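Local atomic coordinates of beta-galactosidase/beta-glucuronidase (Faecalibacterium prausnitzii L2-6, PDB entry 6MVF), a protein that binds flavin mononucleotide and, as a glycoside hydrolase family 2 beta-glucuronidase of a human gut bacterium, hydrolyses beta-glucuronides. Residues Pro442-Arg445 with Ser451-His454; Trp394-Glu399 with Asp411-Leu416; Lys472-Asn477 with Arg524-Ala529. All blocks are in the same frame, centred on the assembly; numbering follows the deposited sequence.

All three interactions belong to the TIM-barrel domain and follow one another along the chain, with interaction 1 as the bridge. Its centre lies about 11 Å from that of interaction 2 and about 12 Å from that of interaction 3, whereas the centres of interactions 2 and 3 are about 22 Å apart. Asn453 ND2 reaches Asn398 OD1 at 2.9 Å, a probable hydrogen bond toward interaction 2; Tyr452 CE1 packs at 3.8 Å on Phe473 CE2 toward interaction 3. The flavin lies nearest to interaction 2 among them: the Leu416 side chain is about 14 Å from FMN and about 8 Å from the side chain of FMN-binding Lys379. Interactions 1 and 3 lie away from that pocket.

Interaction 1 of 3, residues Pro442-Arg445 with Ser451-His454; sequences PMHR and SYNH
His444 and Tyr452 make this contact by themselves, a small buried one of 73 Å² in all. The two side chains cross at about a right angle, and it is the phenol oxygen that meets the imidazole. Tyr452 OH sits at the edge of the His444 ring, near its plane, with His444 CE1 at 2.9 Å from it. The same oxygen is 3.3 Å from His444 NE2. In the other direction the approach is oblique: His444 CE1 lies 3.8 Å from Tyr452 CZ and 4.0 Å from Tyr452 CE1, so the rings are not stacked. The backbones stay well apart, with the CA atoms of His444 and Ser451 9.9 Å from each other, and the gap is spanned by the long tyrosine side chain on one side and the imidazole on the other. A chi1 of -51° sets His444 CG opposite its own carbonyl carbon and sends the ring toward the tyrosine.

Clear hydrogen bonds to both groups come from the chain around them. His444 NE2 donates to Pro438 O and His444 ND1 bonds to Glu450 OE1, so that both ring nitrogens are engaged; this is consistent with an imidazolium balanced by the carboxylate. Tyr452 OH bonds to Thr437 O, while Glu450 OE2 takes the backbone N of Arg445.

In the fold, Pro442-Arg445 belong to the helix-free connection between barrel strands 428-433 and 450-453. Strand 450-453 is parallel to its neighbours 428-433 and 482-487, and Tyr452 leaves it on the face that packs against helix 466-476. The contact thus sets the connecting loop against the outer side of strand 450-453, beside that helix, while Met443 lies against Leu409 of helix 407-423.

Interaction 2 of 3, residues Trp394-Glu399 with Asp411-Leu416; sequences WGISNE and DTHHDL
Ile396 lays its CD1 methyl against the imidazole of His413, 3.6 Å from His413 CD2, approaching the ring obliquely. The same methyl is 3.8 Å from His413 O and therefore also touches the helix backbone. Ile396 CG1 sits between the backbone N and the carbonyl carbon (chi1 64°), which carries CD1 to the histidine while the other branch, CG2, faces Leu416. There Ile396 CG2 meets Leu416 CB at 4.1 Å, the two side chains sliding past each other in opposite directions. Leu416 CD1 ends over the strand itself, 3.7 Å from Ile396 O.

The polar part is a single hydrogen bond, 2.7 Å between Ser397 OG and His413 NE2, in which either group could be the donor. Ser397 OG lies at the edge of the imidazole and in its plane. Since His413 ND1 is bonded to Leu409 O one helical turn earlier, the ring is gripped at both nitrogens and its rotation is fixed. Ile396 and Ser397 are consecutive, yet both point toward the helix: the near-helical psi of -18° at Ile396 interrupts the usual alternation of the strand.

Strand 391-398 and helix 407-423 are the first two elements of a beta-alpha-beta unit of the TIM barrel, completed by the parallel strand 428-433. The axes of the short segments 394-398 and 411-416 run nearly antiparallel (169°), 9.1 Å apart at closest approach. The helix covers the outside of the barrel here: His413 also touches Ile431 of strand 428-433, and Leu416 leans on Val374 and Met378 of helix 368-385.

Interaction 3 of 3, residues Lys472-Asn477 with Arg524-Ala529; sequences KFHAEN and RPWIWA
His474 and Trp526 bring the two segments together through their rings, and the Asn477 side chain bonds back onto the last turn of the helix that carries the histidine. At the start of the segment, Lys472 points away from the contact and reaches along the helix surface to Glu476, in a long salt bridge of 3.6 Å between Lys472 NZ and Glu476 OE1. Phe473 follows. Asn477, the first residue to leave helical geometry, turns its side-chain amide back to the Phe473 carbonyl, Asn477 ND2 to Phe473 O at 3.0 Å, in the carbonyl plane and on a lone pair; the same nitrogen also lies 3.3 Å above the centre of the Phe473 ring.

His474 comes next, with CG anti to the backbone N (chi1 -177°), and its ring spreads over the indole of Trp526. This is an offset stack: the imidazole and the six-membered ring of Trp526 have centroids 3.8 Å apart and planes at only 7°. His474 CD2 lies above the centre of that indole, whereas His474 CB stands 3.4 Å from Trp526 CZ3, so the methylene shares in the packing. On the opposite face of the indole Arg524 CB lies 3.4 Å above the plane toward the rim, joined by Ile527 CG1, and the tryptophan is sandwiched between its own turn and the histidine. That turn is type I, Arg524 to Ile527, closed by Ile527 N to Arg524 O at 3.1 Å.

At the N-terminal end of the barrel strands, the stack ties the C-terminal end of helix 466-476 to the loop between helix 507-522 and strand 529-532. Arg524 NE adds a salt bridge to Asp471 of the same helix, and the neighbouring Ile527 and Phe473 both pack on Leu482 of strand 482-487.

Interaction 1 of 3, residues Pro442-Arg445 with Ser451-His454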
loop_
_atom_site.group_PDB
_atom_site.type_symbol
_atom_site.label_atom_id
_atom_site.label_comp_id
_atom_site.label_asym_id
_atom_site.label_seq_id
_atom_site.Cartn_x
_atom_site.Cartn_y
_atom_site.Cartn_z
ATOM N N PRO A 442 -49.657 28.927 0.386
ATOM C CA PRO A 442 -48.731 29.128 -0.728
ATOM C C PRO A 442 -47.406 28.391 -0.590
ATOM O O PRO A 442 -46.587 28.480 -1.512
ATOM C CB PRO A 442 -48.519 30.642 -0.709
ATOM C CG PRO A 442 -48.643 30.983 0.745
ATOM C CD PRO A 442 -49.747 30.114 1.258
ATOM N N MET A 443 -47.148 27.679 0.517
ATOM C CA MET A 443 -45.904 26.916 0.605
ATOM C C MET A 443 -45.993 25.542 -0.059
ATOM O O MET A 443 -44.953 24.904 -0.270
ATOM C CB MET A 443 -45.461 26.758 2.065
ATOM C CG MET A 443 -45.028 28.070 2.741
ATOM S SD MET A 443 -43.953 29.114 1.721
ATOM C CE MET A 443 -42.404 28.196 1.808
ATOM N N HIS A 444 -47.179 25.079 -0.425
ATOM C CA HIS A 444 -47.316 23.807 -1.107
ATOM C C HIS A 444 -47.422 23.991 -2.620
ATOM O O HIS A 444 -47.703 25.080 -3.130
ATOM C CB HIS A 444 -48.524 23.058 -0.571
ATOM C CG HIS A 444 -48.528 22.953 0.918
ATOM N ND1 HIS A 444 -47.647 22.147 1.606
ATOM C CD2 HIS A 444 -49.291 23.568 1.855
ATOM C CE1 HIS A 444 -47.875 22.257 2.902
ATOM N NE2 HIS A 444 -48.868 23.113 3.080
ATOM N N ARG A 445 -47.162 22.901 -3.340
ATOM C CA ARG A 445 -47.252 22.848 -4.794
ATOM C C ARG A 445 -46.260 23.779 -5.490
ATOM O O ARG A 445 -46.389 24.023 -6.698
ATOM C CB ARG A 445 -48.695 23.130 -5.260
ATOM C CG ARG A 445 -49.676 22.313 -4.448
ATOM C CD ARG A 445 -51.101 22.281 -4.932
ATOM N NE ARG A 445 -51.755 21.122 -4.320
ATOM C CZ ARG A 445 -52.171 21.088 -3.052
ATOM N NH1 ARG A 445 -52.009 22.161 -2.292
ATOM N NH2 ARG A 445 -52.735 19.994 -2.541
ATOM N N SER A 451 -41.920 17.545 1.859
ATOM C CA SER A 451 -41.758 16.770 3.076
ATOM C C SER A 451 -41.997 17.642 4.303
ATOM O O SER A 451 -41.816 18.865 4.276
ATOM C CB SER A 451 -40.368 16.118 3.151
ATOM O OG SER A 451 -40.267 15.008 2.270
ATOM N N TYR A 452 -42.378 16.986 5.389
ATOM C CA TYR A 452 -42.581 17.638 6.669
ATOM C C TYR A 452 -41.569 17.149 7.700
ATOM O O TYR A 452 -41.135 15.991 7.683
ATOM C CB TYR A 452 -43.996 17.394 7.190
ATOM C CG TYR A 452 -45.020 18.416 6.766
ATOM C CD1 TYR A 452 -45.669 18.308 5.554
ATOM C CD2 TYR A 452 -45.368 19.472 7.603
ATOM C CE1 TYR A 452 -46.641 19.228 5.177
ATOM C CE2 TYR A 452 -46.339 20.399 7.240
ATOM C CZ TYR A 452 -46.976 20.272 6.019
ATOM O OH TYR A 452 -47.941 21.187 5.628
ATOM N N ASN A 453 -41.195 18.064 8.596
ATOM C CA ASN A 453 -40.404 17.744 9.774
ATOM C C ASN A 453 -41.359 17.582 10.964
ATOM O O ASN A 453 -41.922 18.569 11.457
ATOM C CB ASN A 453 -39.369 18.840 10.025
ATOM C CG ASN A 453 -38.344 18.948 8.904
ATOM O OD1 ASN A 453 -38.305 18.123 7.994
ATOM N ND2 ASN A 453 -37.496 19.963 8.978
ATOM N N HIS A 454 -41.543 16.346 11.437
ATOM C CA HIS A 454 -42.464 16.087 12.532
ATOM C C HIS A 454 -41.771 15.414 13.706
ATOM O O HIS A 454 -40.909 14.543 13.527
ATOM C CB HIS A 454 -43.626 15.225 12.071
ATOM C CG HIS A 454 -44.668 15.992 11.330
ATOM N ND1 HIS A 454 -45.233 17.146 11.831
ATOM C CD2 HIS A 454 -45.232 15.790 10.116
ATOM C CE1 HIS A 454 -46.101 17.623 10.955
ATOM N NE2 HIS A 454 -46.122 16.815 9.908
#

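Interaction 2 of 3, residues Trp394-Glu399 with Asp411-Leu416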
loop_
_atom_site.group_PDB
_atom_site.type_symbol
_atom_site.label_atom_id
_atom_site.label_comp_id
_atom_site.label_asym_id
_atom_site.label_seq_id
_atom_site.Cartn_x
_atom_site.Cartn_y
_atom_site.Cartn_z
ATOM N N TRP A 394 -33.094 18.286 -5.315
ATOM C CA TRP A 394 -32.583 19.555 -4.814
ATOM C C TRP A 394 -33.610 20.122 -3.843
ATOM O O TRP A 394 -34.784 20.260 -4.195
ATOM C CB TRP A 394 -32.337 20.563 -5.945
ATOM C CG TRP A 394 -31.397 20.165 -7.067
ATOM C CD1 TRP A 394 -31.704 20.079 -8.406
ATOM C CD2 TRP A 394 -30.000 19.844 -6.959
ATOM N NE1 TRP A 394 -30.597 19.714 -9.127
ATOM C CE2 TRP A 394 -29.534 19.561 -8.273
ATOM C CE3 TRP A 394 -29.102 19.759 -5.887
ATOM C CZ2 TRP A 394 -28.195 19.191 -8.545
ATOM C CZ3 TRP A 394 -27.763 19.390 -6.151
ATOM C CH2 TRP A 394 -27.328 19.112 -7.479
ATOM N N GLY A 395 -33.173 20.458 -2.633
ATOM C CA GLY A 395 -34.037 21.070 -1.633
ATOM C C GLY A 395 -33.811 22.572 -1.564
ATOM O O GLY A 395 -32.670 23.032 -1.532
ATOM N N ILE A 396 -34.907 23.338 -1.530
ATOM C CA ILE A 396 -34.778 24.789 -1.642
ATOM C C ILE A 396 -34.898 25.538 -0.310
ATOM O O ILE A 396 -34.462 26.698 -0.237
ATOM C CB ILE A 396 -35.770 25.372 -2.676
ATOM C CG1 ILE A 396 -37.222 25.161 -2.249
ATOM C CG2 ILE A 396 -35.516 24.803 -4.097
ATOM C CD1 ILE A 396 -38.191 25.991 -3.064
ATOM N N SER A 397 -35.452 24.919 0.737
ATOM C CA SER A 397 -35.463 25.528 2.072
ATOM C C SER A 397 -35.808 24.482 3.122
ATOM O O SER A 397 -36.421 23.454 2.827
ATOM C CB SER A 397 -36.450 26.704 2.177
ATOM O OG SER A 397 -37.798 26.273 2.084
ATOM N N ASN A 398 -35.422 24.772 4.362
ATOM C CA ASN A 398 -35.791 23.962 5.524
ATOM C C ASN A 398 -36.488 24.853 6.543
ATOM O O ASN A 398 -35.896 25.823 7.026
ATOM C CB ASN A 398 -34.567 23.293 6.166
ATOM C CG ASN A 398 -34.930 22.493 7.410
ATOM O OD1 ASN A 398 -35.581 21.445 7.313
ATOM N ND2 ASN A 398 -34.510 22.976 8.584
ATOM N N GLU A 399 -37.746 24.535 6.852
ATOM C CA GLU A 399 -38.453 25.148 7.982
ATOM C C GLU A 399 -38.459 26.674 7.898
ATOM O O GLU A 399 -38.383 27.366 8.916
ATOM C CB GLU A 399 -37.849 24.690 9.313
ATOM C CG GLU A 399 -38.095 23.244 9.632
ATOM C CD GLU A 399 -37.622 22.881 11.031
ATOM O OE1 GLU A 399 -36.902 23.709 11.638
ATOM O OE2 GLU A 399 -37.964 21.775 11.527
ATOM N N ASP A 411 -41.965 34.608 -2.888
ATOM C CA ASP A 411 -41.424 34.892 -4.212
ATOM C C ASP A 411 -40.044 34.294 -4.368
ATOM O O ASP A 411 -39.668 33.850 -5.458
ATOM C CB ASP A 411 -41.366 36.398 -4.457
ATOM C CG ASP A 411 -42.738 37.017 -4.577
ATOM O OD1 ASP A 411 -43.711 36.250 -4.754
ATOM O OD2 ASP A 411 -42.843 38.262 -4.493
ATOM N N THR A 412 -39.266 34.290 -3.288
ATOM C CA THR A 412 -37.942 33.696 -3.346
ATOM C C THR A 412 -38.040 32.198 -3.615
ATOM O O THR A 412 -37.225 31.639 -4.356
ATOM C CB THR A 412 -37.184 34.003 -2.049
ATOM O OG1 THR A 412 -37.042 35.422 -1.916
ATOM C CG2 THR A 412 -35.799 33.354 -2.049
ATOM N N HIS A 413 -39.070 31.541 -3.072
ATOM C CA HIS A 413 -39.222 30.115 -3.342
ATOM C C HIS A 413 -39.620 29.859 -4.790
ATOM O O HIS A 413 -39.210 28.852 -5.365
ATOM C CB HIS A 413 -40.214 29.485 -2.365
ATOM C CG HIS A 413 -39.634 29.225 -1.003
ATOM N ND1 HIS A 413 -39.242 30.237 -0.152
ATOM C CD2 HIS A 413 -39.363 28.067 -0.355
ATOM C CE1 HIS A 413 -38.758 29.715 0.963
ATOM N NE2 HIS A 413 -38.824 28.398 0.868
ATOM N N HIS A 414 -40.371 30.763 -5.415
ATOM C CA HIS A 414 -40.636 30.608 -6.840
ATOM C C HIS A 414 -39.388 30.902 -7.666
ATOM O O HIS A 414 -39.118 30.206 -8.649
ATOM C CB HIS A 414 -41.804 31.503 -7.265
ATOM C CG HIS A 414 -43.124 31.096 -6.678
ATOM N ND1 HIS A 414 -43.899 31.950 -5.921
ATOM C CD2 HIS A 414 -43.807 29.928 -6.742
ATOM C CE1 HIS A 414 -44.994 31.323 -5.534
ATOM N NE2 HIS A 414 -44.964 30.095 -6.018
ATOM N N ASP A 415 -38.607 31.921 -7.278
ATOM C CA ASP A 415 -37.328 32.184 -7.940
ATOM C C ASP A 415 -36.419 30.962 -7.887
ATOM O O ASP A 415 -35.785 30.606 -8.888
ATOM C CB ASP A 415 -36.624 33.392 -7.297
ATOM C CG ASP A 415 -37.406 34.709 -7.486
ATOM O OD1 ASP A 415 -38.197 34.799 -8.443
ATOM O OD2 ASP A 415 -37.233 35.657 -6.682
ATOM N N LEU A 416 -36.356 30.303 -6.726
ATOM C CA LEU A 416 -35.513 29.125 -6.559
ATOM C C LEU A 416 -36.048 27.939 -7.358
ATOM O O LEU A 416 -35.268 27.192 -7.961
ATOM C CB LEU A 416 -35.401 28.764 -5.073
ATOM C CG LEU A 416 -34.408 29.576 -4.243
ATOM C CD1 LEU A 416 -34.676 29.447 -2.739
ATOM C CD2 LEU A 416 -32.981 29.152 -4.604
#

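Interaction 3 of 3, residues Lys472-Asn477 with Arg524-Ala529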
loop_
_atom_site.group_PDB
_atom_site.type_symbol
_atom_site.label_atom_id
_atom_site.label_comp_id
_atom_site.label_asym_id
_atom_site.label_seq_id
_atom_site.Cartn_x
_atom_site.Cartn_y
_atom_site.Cartn_z
ATOM N N LYS A 472 -53.966 11.393 7.077
ATOM C CA LYS A 472 -54.919 12.486 6.898
ATOM C C LYS A 472 -54.451 13.454 5.821
ATOM O O LYS A 472 -55.213 13.808 4.916
ATOM C CB LYS A 472 -55.140 13.214 8.228
ATOM C CG LYS A 472 -56.226 14.279 8.185
ATOM C CD LYS A 472 -56.234 15.104 9.464
ATOM C CE LYS A 472 -57.334 16.133 9.447
ATOM N NZ LYS A 472 -58.642 15.450 9.618
ATOM N N PHE A 473 -53.196 13.896 5.904
ATOM C CA PHE A 473 -52.669 14.801 4.886
ATOM C C PHE A 473 -52.700 14.155 3.506
ATOM O O PHE A 473 -53.005 14.817 2.506
ATOM C CB PHE A 473 -51.251 15.225 5.268
ATOM C CG PHE A 473 -50.622 16.163 4.300
ATOM C CD1 PHE A 473 -50.028 15.685 3.126
ATOM C CD2 PHE A 473 -50.599 17.525 4.563
ATOM C CE1 PHE A 473 -49.444 16.550 2.228
ATOM C CE2 PHE A 473 -50.010 18.406 3.669
ATOM C CZ PHE A 473 -49.428 17.914 2.493
ATOM N N HIS A 474 -52.383 12.862 3.434
ATOM C CA HIS A 474 -52.420 12.157 2.158
ATOM C C HIS A 474 -53.832 12.144 1.587
ATOM O O HIS A 474 -54.023 12.314 0.379
ATOM C CB HIS A 474 -51.878 10.730 2.338
ATOM C CG HIS A 474 -51.804 9.929 1.064
ATOM N ND1 HIS A 474 -51.219 10.406 -0.093
ATOM C CD2 HIS A 474 -52.228 8.671 0.777
ATOM C CE1 HIS A 474 -51.291 9.482 -1.035
ATOM N NE2 HIS A 474 -51.902 8.421 -0.537
ATOM N N ALA A 475 -54.837 11.960 2.450
ATOM C CA ALA A 475 -56.217 11.893 1.975
ATOM C C ALA A 475 -56.710 13.257 1.528
ATOM O O ALA A 475 -57.420 13.360 0.524
ATOM C CB ALA A 475 -57.129 11.315 3.057
ATOM N N GLU A 476 -56.308 14.317 2.231
ATOM C CA GLU A 476 -56.704 15.676 1.875
ATOM C C GLU A 476 -55.894 16.273 0.734
ATOM O O GLU A 476 -56.298 17.308 0.188
ATOM C CB GLU A 476 -56.575 16.606 3.075
ATOM C CG GLU A 476 -57.645 16.401 4.126
ATOM C CD GLU A 476 -57.368 17.212 5.376
ATOM O OE1 GLU A 476 -58.073 16.996 6.392
ATOM O OE2 GLU A 476 -56.437 18.058 5.338
ATOM N N ASN A 477 -54.746 15.687 0.389
ATOM C CA ASN A 477 -53.897 16.210 -0.685
ATOM C C ASN A 477 -53.411 15.069 -1.568
ATOM O O ASN A 477 -52.208 14.852 -1.713
ATOM C CB ASN A 477 -52.710 16.985 -0.116
ATOM C CG ASN A 477 -53.121 18.065 0.844
ATOM O OD1 ASN A 477 -53.461 19.173 0.431
ATOM N ND2 ASN A 477 -53.053 17.767 2.143
ATOM N N ARG A 524 -46.592 2.334 4.568
ATOM C CA ARG A 524 -47.016 3.384 3.640
ATOM C C ARG A 524 -45.979 3.595 2.544
ATOM O O ARG A 524 -45.160 4.521 2.615
ATOM C CB ARG A 524 -47.271 4.686 4.389
ATOM C CG ARG A 524 -48.270 4.556 5.508
ATOM C CD ARG A 524 -48.246 5.776 6.418
ATOM N NE ARG A 524 -49.362 5.735 7.343
ATOM C CZ ARG A 524 -49.419 4.937 8.401
ATOM N NH1 ARG A 524 -48.411 4.117 8.674
ATOM N NH2 ARG A 524 -50.491 4.953 9.179
ATOM N N PRO A 525 -45.989 2.763 1.501
ATOM C CA PRO A 525 -45.012 2.948 0.415
ATOM C C PRO A 525 -45.206 4.232 -0.358
ATOM O O PRO A 525 -44.256 4.678 -1.013
ATOM C CB PRO A 525 -45.226 1.718 -0.477
ATOM C CG PRO A 525 -46.530 1.147 -0.057
ATOM C CD PRO A 525 -46.738 1.503 1.370
ATOM N N TRP A 526 -46.390 4.853 -0.287
ATOM C CA TRP A 526 -46.638 6.131 -0.950
ATOM C C TRP A 526 -45.904 7.301 -0.284
ATOM O O TRP A 526 -45.915 8.411 -0.829
ATOM C CB TRP A 526 -48.150 6.391 -1.008
ATOM C CG TRP A 526 -48.841 6.189 0.324
ATOM C CD1 TRP A 526 -49.434 5.041 0.777
ATOM C CD2 TRP A 526 -48.988 7.156 1.373
ATOM N NE1 TRP A 526 -49.937 5.235 2.039
ATOM C CE2 TRP A 526 -49.684 6.524 2.427
ATOM C CE3 TRP A 526 -48.598 8.487 1.522
ATOM C CZ2 TRP A 526 -50.003 7.186 3.626
ATOM C CZ3 TRP A 526 -48.914 9.148 2.711
ATOM C CH2 TRP A 526 -49.611 8.495 3.745
ATOM N N ILE A 527 -45.287 7.091 0.879
ATOM C CA ILE A 527 -44.319 8.044 1.417
ATOM C C ILE A 527 -43.058 7.904 0.578
ATOM O O ILE A 527 -42.406 6.856 0.600
ATOM C CB ILE A 527 -44.027 7.783 2.897
ATOM C CG1 ILE A 527 -45.302 7.958 3.743
ATOM C CG2 ILE A 527 -42.887 8.691 3.377
ATOM C CD1 ILE A 527 -45.708 9.395 3.987
ATOM N N TRP A 528 -42.728 8.931 -0.202
ATOM C CA TRP A 528 -41.698 8.713 -1.207
ATOM C C TRP A 528 -40.328 8.556 -0.558
ATOM O O TRP A 528 -39.511 7.757 -1.038
ATOM C CB TRP A 528 -41.711 9.829 -2.268
ATOM C CG TRP A 528 -41.463 11.197 -1.747
ATOM C CD1 TRP A 528 -42.388 12.052 -1.230
ATOM C CD2 TRP A 528 -40.203 11.882 -1.687
ATOM N NE1 TRP A 528 -41.785 13.225 -0.848
ATOM C CE2 TRP A 528 -40.443 13.145 -1.111
ATOM C CE3 TRP A 528 -38.892 11.545 -2.058
ATOM C CZ2 TRP A 528 -39.422 14.074 -0.891
ATOM C CZ3 TRP A 528 -37.881 12.467 -1.859
ATOM C CH2 TRP A 528 -38.148 13.716 -1.271
ATOM N N ALA A 529 -40.081 9.270 0.548
ATOM C CA ALA A 529 -38.839 9.131 1.302
ATOM C C ALA A 529 -39.053 9.597 2.737
ATOM O O ALA A 529 -39.651 10.648 2.965
ATOM C CB ALA A 529 -37.699 9.928 0.660
#